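Local coordinates for major pilin backbone protein T-antigen, T13 (Streptococcus pyogenes, PDB 6BBT) that forms the shaft of the streptococcal pilus as its major backbone subunit, the surface T-antigen used in serotyping, and probably polymerises through covalent subunit links, at residues I24-I35 against T61-K72. Numbering follows the deposited sequence.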
loop_
_atom_site.group_PDB
_atom_site.type_symbol
_atom_site.label_atom_id
_atom_site.label_comp_id
_atom_site.label_asym_id
_atom_site.label_seq_id
_atom_site.Cartn_x
_atom_site.Cartn_y
_atom_site.Cartn_z
ATOM N N ILE A 24 6.933 -5.686 8.700
ATOM C CA ILE A 24 5.853 -5.585 7.722
ATOM C C ILE A 24 6.453 -5.323 6.346
ATOM O O ILE A 24 7.422 -4.537 6.195
ATOM C CB ILE A 24 4.863 -4.479 8.137
ATOM C CG1 ILE A 24 4.122 -4.943 9.409
ATOM C CG2 ILE A 24 3.876 -4.158 7.012
ATOM C CD1 ILE A 24 3.251 -3.885 10.034
ATOM N N LEU A 25 5.901 -5.994 5.344
ATOM C CA LEU A 25 6.355 -5.781 3.950
ATOM C C LEU A 25 5.693 -4.532 3.361
ATOM O O LEU A 25 4.478 -4.486 3.241
ATOM C CB LEU A 25 6.011 -6.977 3.070
ATOM C CG LEU A 25 6.785 -8.263 3.228
ATOM C CD1 LEU A 25 6.382 -9.225 2.107
ATOM C CD2 LEU A 25 8.291 -7.985 3.218
ATOM N N MET A 26 6.507 -3.537 3.002
ATOM C CA MET A 26 6.023 -2.372 2.221
ATOM C C MET A 26 5.453 -2.884 0.873
ATOM O O MET A 26 6.112 -3.707 0.209
ATOM C CB MET A 26 7.191 -1.409 1.953
ATOM C CG MET A 26 6.843 -0.138 1.169
ATOM S SD MET A 26 6.043 1.086 2.240
ATOM C CE MET A 26 7.466 1.730 3.122
ATOM N N PRO A 27 4.241 -2.436 0.477
ATOM C CA PRO A 27 3.769 -2.837 -0.846
ATOM C C PRO A 27 4.641 -2.302 -1.996
ATOM O O PRO A 27 5.111 -1.170 -1.951
ATOM C CB PRO A 27 2.347 -2.267 -0.915
ATOM C CG PRO A 27 2.272 -1.217 0.137
ATOM C CD PRO A 27 3.223 -1.650 1.214
ATOM N N LYS A 28 4.840 -3.125 -3.014
ATOM C CA LYS A 28 5.461 -2.669 -4.253
ATOM C C LYS A 28 4.398 -1.964 -5.101
ATOM O O LYS A 28 3.530 -2.611 -5.687
ATOM C CB LYS A 28 6.118 -3.815 -5.020
ATOM C CG LYS A 28 6.934 -3.320 -6.213
ATOM C CD LYS A 28 7.412 -4.424 -7.112
ATOM C CE LYS A 28 7.905 -3.838 -8.425
ATOM N NZ LYS A 28 8.321 -4.936 -9.318
ATOM N N THR A 29 4.454 -0.633 -5.140
ATOM C CA THR A 29 3.396 0.147 -5.784
ATOM C C THR A 29 3.884 1.551 -6.127
ATOM O O THR A 29 4.990 1.944 -5.737
ATOM C CB THR A 29 2.129 0.213 -4.891
ATOM O OG1 THR A 29 1.002 0.655 -5.661
ATOM C CG2 THR A 29 2.345 1.127 -3.693
ATOM N N THR A 30 3.075 2.293 -6.876
ATOM C CA THR A 30 3.427 3.683 -7.199
ATOM C C THR A 30 2.306 4.561 -6.715
ATOM O O THR A 30 1.173 4.107 -6.563
ATOM C CB THR A 30 3.638 3.917 -8.706
ATOM O OG1 THR A 30 2.427 3.601 -9.386
ATOM C CG2 THR A 30 4.751 3.034 -9.222
ATOM N N PHE A 31 2.637 5.801 -6.417
ATOM C CA PHE A 31 1.634 6.836 -6.210
ATOM C C PHE A 31 1.821 7.888 -7.289
ATOM O O PHE A 31 2.940 8.250 -7.616
ATOM C CB PHE A 31 1.763 7.461 -4.821
ATOM C CG PHE A 31 1.467 6.500 -3.731
ATOM C CD1 PHE A 31 0.169 6.336 -3.279
ATOM C CD2 PHE A 31 2.458 5.689 -3.221
ATOM C CE1 PHE A 31 -0.129 5.424 -2.291
ATOM C CE2 PHE A 31 2.169 4.753 -2.228
ATOM C CZ PHE A 31 0.870 4.622 -1.766
ATOM N N THR A 32 0.709 8.383 -7.819
ATOM C CA THR A 32 0.719 9.324 -8.907
ATOM C C THR A 32 0.064 10.618 -8.452
ATOM O O THR A 32 -1.028 10.609 -7.899
ATOM C CB THR A 32 -0.018 8.735 -10.115
ATOM O OG1 THR A 32 0.741 7.635 -10.604
ATOM C CG2 THR A 32 -0.173 9.763 -11.248
ATOM N N PHE A 33 0.756 11.724 -8.690
ATOM C CA PHE A 33 0.217 13.042 -8.415
ATOM C C PHE A 33 -0.124 13.699 -9.753
ATOM O O PHE A 33 0.586 13.511 -10.744
ATOM C CB PHE A 33 1.231 13.844 -7.619
ATOM C CG PHE A 33 1.865 13.033 -6.551
ATOM C CD1 PHE A 33 1.129 12.659 -5.451
ATOM C CD2 PHE A 33 3.136 12.507 -6.724
ATOM C CE1 PHE A 33 1.678 11.831 -4.483
ATOM C CE2 PHE A 33 3.702 11.698 -5.749
ATOM C CZ PHE A 33 2.961 11.359 -4.633
ATOM N N THR A 34 -1.234 14.425 -9.763
ATOM C CA THR A 34 -1.755 15.064 -10.952
ATOM C C THR A 34 -1.809 16.552 -10.686
ATOM O O THR A 34 -2.174 16.984 -9.596
ATOM C CB THR A 34 -3.184 14.601 -11.264
ATOM O OG1 THR A 34 -3.232 13.179 -11.264
ATOM C CG2 THR A 34 -3.613 15.092 -12.636
ATOM N N ILE A 35 -1.479 17.325 -11.710
ATOM C CA ILE A 35 -1.667 18.770 -11.694
ATOM C C ILE A 35 -2.605 19.114 -12.845
ATOM O O ILE A 35 -2.446 18.598 -13.958
ATOM C CB ILE A 35 -0.325 19.539 -11.751
ATOM C CG1 ILE A 35 -0.567 21.033 -11.549
ATOM C CG2 ILE A 35 0.437 19.295 -13.042
ATOM C CD1 ILE A 35 0.684 21.775 -11.177
ATOM N N THR A 61 2.049 16.670 -16.697
ATOM C CA THR A 61 0.985 16.835 -15.707
ATOM C C THR A 61 0.892 15.700 -14.662
ATOM O O THR A 61 -0.010 15.714 -13.832
ATOM C CB THR A 61 -0.378 17.011 -16.399
ATOM O OG1 THR A 61 -0.644 15.883 -17.229
ATOM C CG2 THR A 61 -0.391 18.296 -17.246
ATOM N N LYS A 62 1.816 14.737 -14.732
ATOM C CA LYS A 62 1.907 13.597 -13.805
ATOM C C LYS A 62 3.305 13.555 -13.189
ATOM O O LYS A 62 4.306 13.732 -13.887
ATOM C CB LYS A 62 1.670 12.269 -14.525
ATOM C CG LYS A 62 0.410 12.178 -15.369
ATOM C CD LYS A 62 -0.850 12.220 -14.534
ATOM C CE LYS A 62 -2.037 11.761 -15.366
ATOM N NZ LYS A 62 -3.336 11.860 -14.648
ATOM N N ALA A 63 3.360 13.338 -11.872
ATOM C CA ALA A 63 4.588 13.015 -11.162
ATOM C C ALA A 63 4.347 11.709 -10.364
ATOM O O ALA A 63 3.226 11.448 -9.906
ATOM C CB ALA A 63 4.968 14.151 -10.242
ATOM N N ILE A 64 5.375 10.877 -10.241
ATOM C CA ILE A 64 5.208 9.569 -9.605
ATOM C C ILE A 64 6.319 9.287 -8.603
ATOM O O ILE A 64 7.445 9.761 -8.763
ATOM C CB ILE A 64 5.137 8.411 -10.641
ATOM C CG1 ILE A 64 6.485 8.200 -11.342
ATOM C CG2 ILE A 64 4.050 8.675 -11.680
ATOM C CD1 ILE A 64 6.492 7.006 -12.286
ATOM N N VAL A 65 5.989 8.529 -7.559
ATOM C CA VAL A 65 7.002 7.968 -6.655
ATOM C C VAL A 65 6.676 6.478 -6.577
ATOM O O VAL A 65 5.525 6.077 -6.778
ATOM C CB VAL A 65 7.027 8.582 -5.223
ATOM C CG1 VAL A 65 7.443 10.046 -5.227
ATOM C CG2 VAL A 65 5.703 8.390 -4.501
ATOM N N SER A 66 7.699 5.685 -6.281
ATOM C CA SER A 66 7.594 4.234 -6.293
ATOM C C SER A 66 8.068 3.695 -4.981
ATOM O O SER A 66 9.087 4.162 -4.464
ATOM C CB SER A 66 8.489 3.657 -7.392
ATOM O OG SER A 66 8.029 4.126 -8.634
ATOM N N TYR A 67 7.332 2.711 -4.462
ATOM C CA TYR A 67 7.769 1.917 -3.315
ATOM C C TYR A 67 8.014 0.472 -3.726
ATOM O O TYR A 67 7.413 -0.021 -4.670
ATOM C CB TYR A 67 6.692 1.945 -2.234
ATOM C CG TYR A 67 6.608 3.260 -1.559
ATOM C CD1 TYR A 67 7.408 3.537 -0.462
ATOM C CD2 TYR A 67 5.745 4.253 -2.017
ATOM C CE1 TYR A 67 7.345 4.759 0.184
ATOM C CE2 TYR A 67 5.684 5.496 -1.392
ATOM C CZ TYR A 67 6.489 5.743 -0.286
ATOM O OH TYR A 67 6.439 6.954 0.379
ATOM N N ASP A 68 8.915 -0.216 -3.045
ATOM C CA ASP A 68 9.002 -1.658 -3.221
ATOM C C ASP A 68 9.220 -2.363 -1.903
ATOM O O ASP A 68 9.345 -1.725 -0.848
ATOM C CB ASP A 68 10.003 -2.032 -4.328
ATOM C CG ASP A 68 11.455 -1.848 -3.929
ATOM O OD1 ASP A 68 11.820 -1.907 -2.729
ATOM O OD2 ASP A 68 12.244 -1.680 -4.876
ATOM N N ASN A 69 9.215 -3.682 -1.971
ATOM C CA ASN A 69 9.252 -4.526 -0.775
ATOM C C ASN A 69 10.508 -4.334 0.085
ATOM O O ASN A 69 10.491 -4.650 1.260
ATOM C CB ASN A 69 9.151 -5.999 -1.144
ATOM C CG ASN A 69 7.830 -6.386 -1.827
ATOM O OD1 ASN A 69 7.820 -7.340 -2.579
ATOM N ND2 ASN A 69 6.744 -5.650 -1.593
ATOM N N THR A 70 11.598 -3.851 -0.503
ATOM C CA THR A 70 12.811 -3.575 0.257
ATOM C C THR A 70 12.772 -2.257 1.042
ATOM O O THR A 70 13.676 -1.988 1.835
ATOM C CB THR A 70 14.066 -3.546 -0.641
ATOM O OG1 THR A 70 13.991 -2.464 -1.560
ATOM C CG2 THR A 70 14.250 -4.851 -1.397
ATOM N N ASP A 71 11.769 -1.410 0.807
ATOM C CA ASP A 71 11.687 -0.140 1.525
ATOM C C ASP A 71 11.257 -0.369 2.972
ATOM O O ASP A 71 10.229 -0.996 3.244
ATOM C CB ASP A 71 10.749 0.852 0.818
ATOM C CG ASP A 71 11.320 1.352 -0.504
ATOM O OD1 ASP A 71 12.565 1.359 -0.670
ATOM O OD2 ASP A 71 10.538 1.715 -1.401
ATOM N N LYS A 72 12.099 0.101 3.886
ATOM C CA LYS A 72 11.876 -0.031 5.314
ATOM C C LYS A 72 11.726 1.386 5.892
ATOM O O LYS A 72 11.520 2.359 5.130
ATOM C CB LYS A 72 13.027 -0.822 5.972
ATOM C CG LYS A 72 13.193 -2.272 5.514
ATOM C CD LYS A 72 12.003 -3.105 5.987
ATOM C CE LYS A 72 11.972 -4.508 5.424
ATOM N NZ LYS A 72 10.634 -5.150 5.639
HETATM O O HOH W 1 9.423 -3.618 3.484
#
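Thr61 opens an antiparallel strand pairing by giving its backbone O to Ile35 N; from here strand 62-67 runs along one edge of strand 29-35 in a sheet of the N-terminal, Spy0128-like isopeptide domain. Lys62, on the more exposed face, lies beside Thr34, its aliphatic CD near Thr32 CG2. Ala63 turns to the buried face, made up mostly of Ala63, Val65, Phe31 and Phe33, with Thr29 and Tyr67 adding polar groups; it is small enough to sit beside the broad Phe33, and its O takes a nearly straight bond from Phe33 N (174°). Ile64 returns to the exposed face beside Thr32. Val65, branched and compact, turns CG2 toward the edge of the Phe33 ring, 4.0 Å from CZ. Ser66 pairs with Thr30, both small and polar, suited to partial exposure. At Tyr67 the ring stands almost perpendicular to that of Phe31 (87°), rim to rim, with CD2 3.6 Å from Phe31 CE2. Met26, its flexible chain bent at chi2 and chi3, brings SD obliquely to Tyr67 CD1 at 3.9 Å, a Met-aromatic contact. Beyond the strand, Asp68 begins a type I turn, closed by Asp71 N to Asp68 O (3.0 Å). The amide of Asn69 can both give and accept, and joins this turn to Leu187 and Glu189; its ND2 also reaches Met26 O at 2.7 Å. Finally, Lys72 NZ, bonded to Asn22 O, shares one water with Met26 N, which accepts from both (2.9 and 3.0 Å).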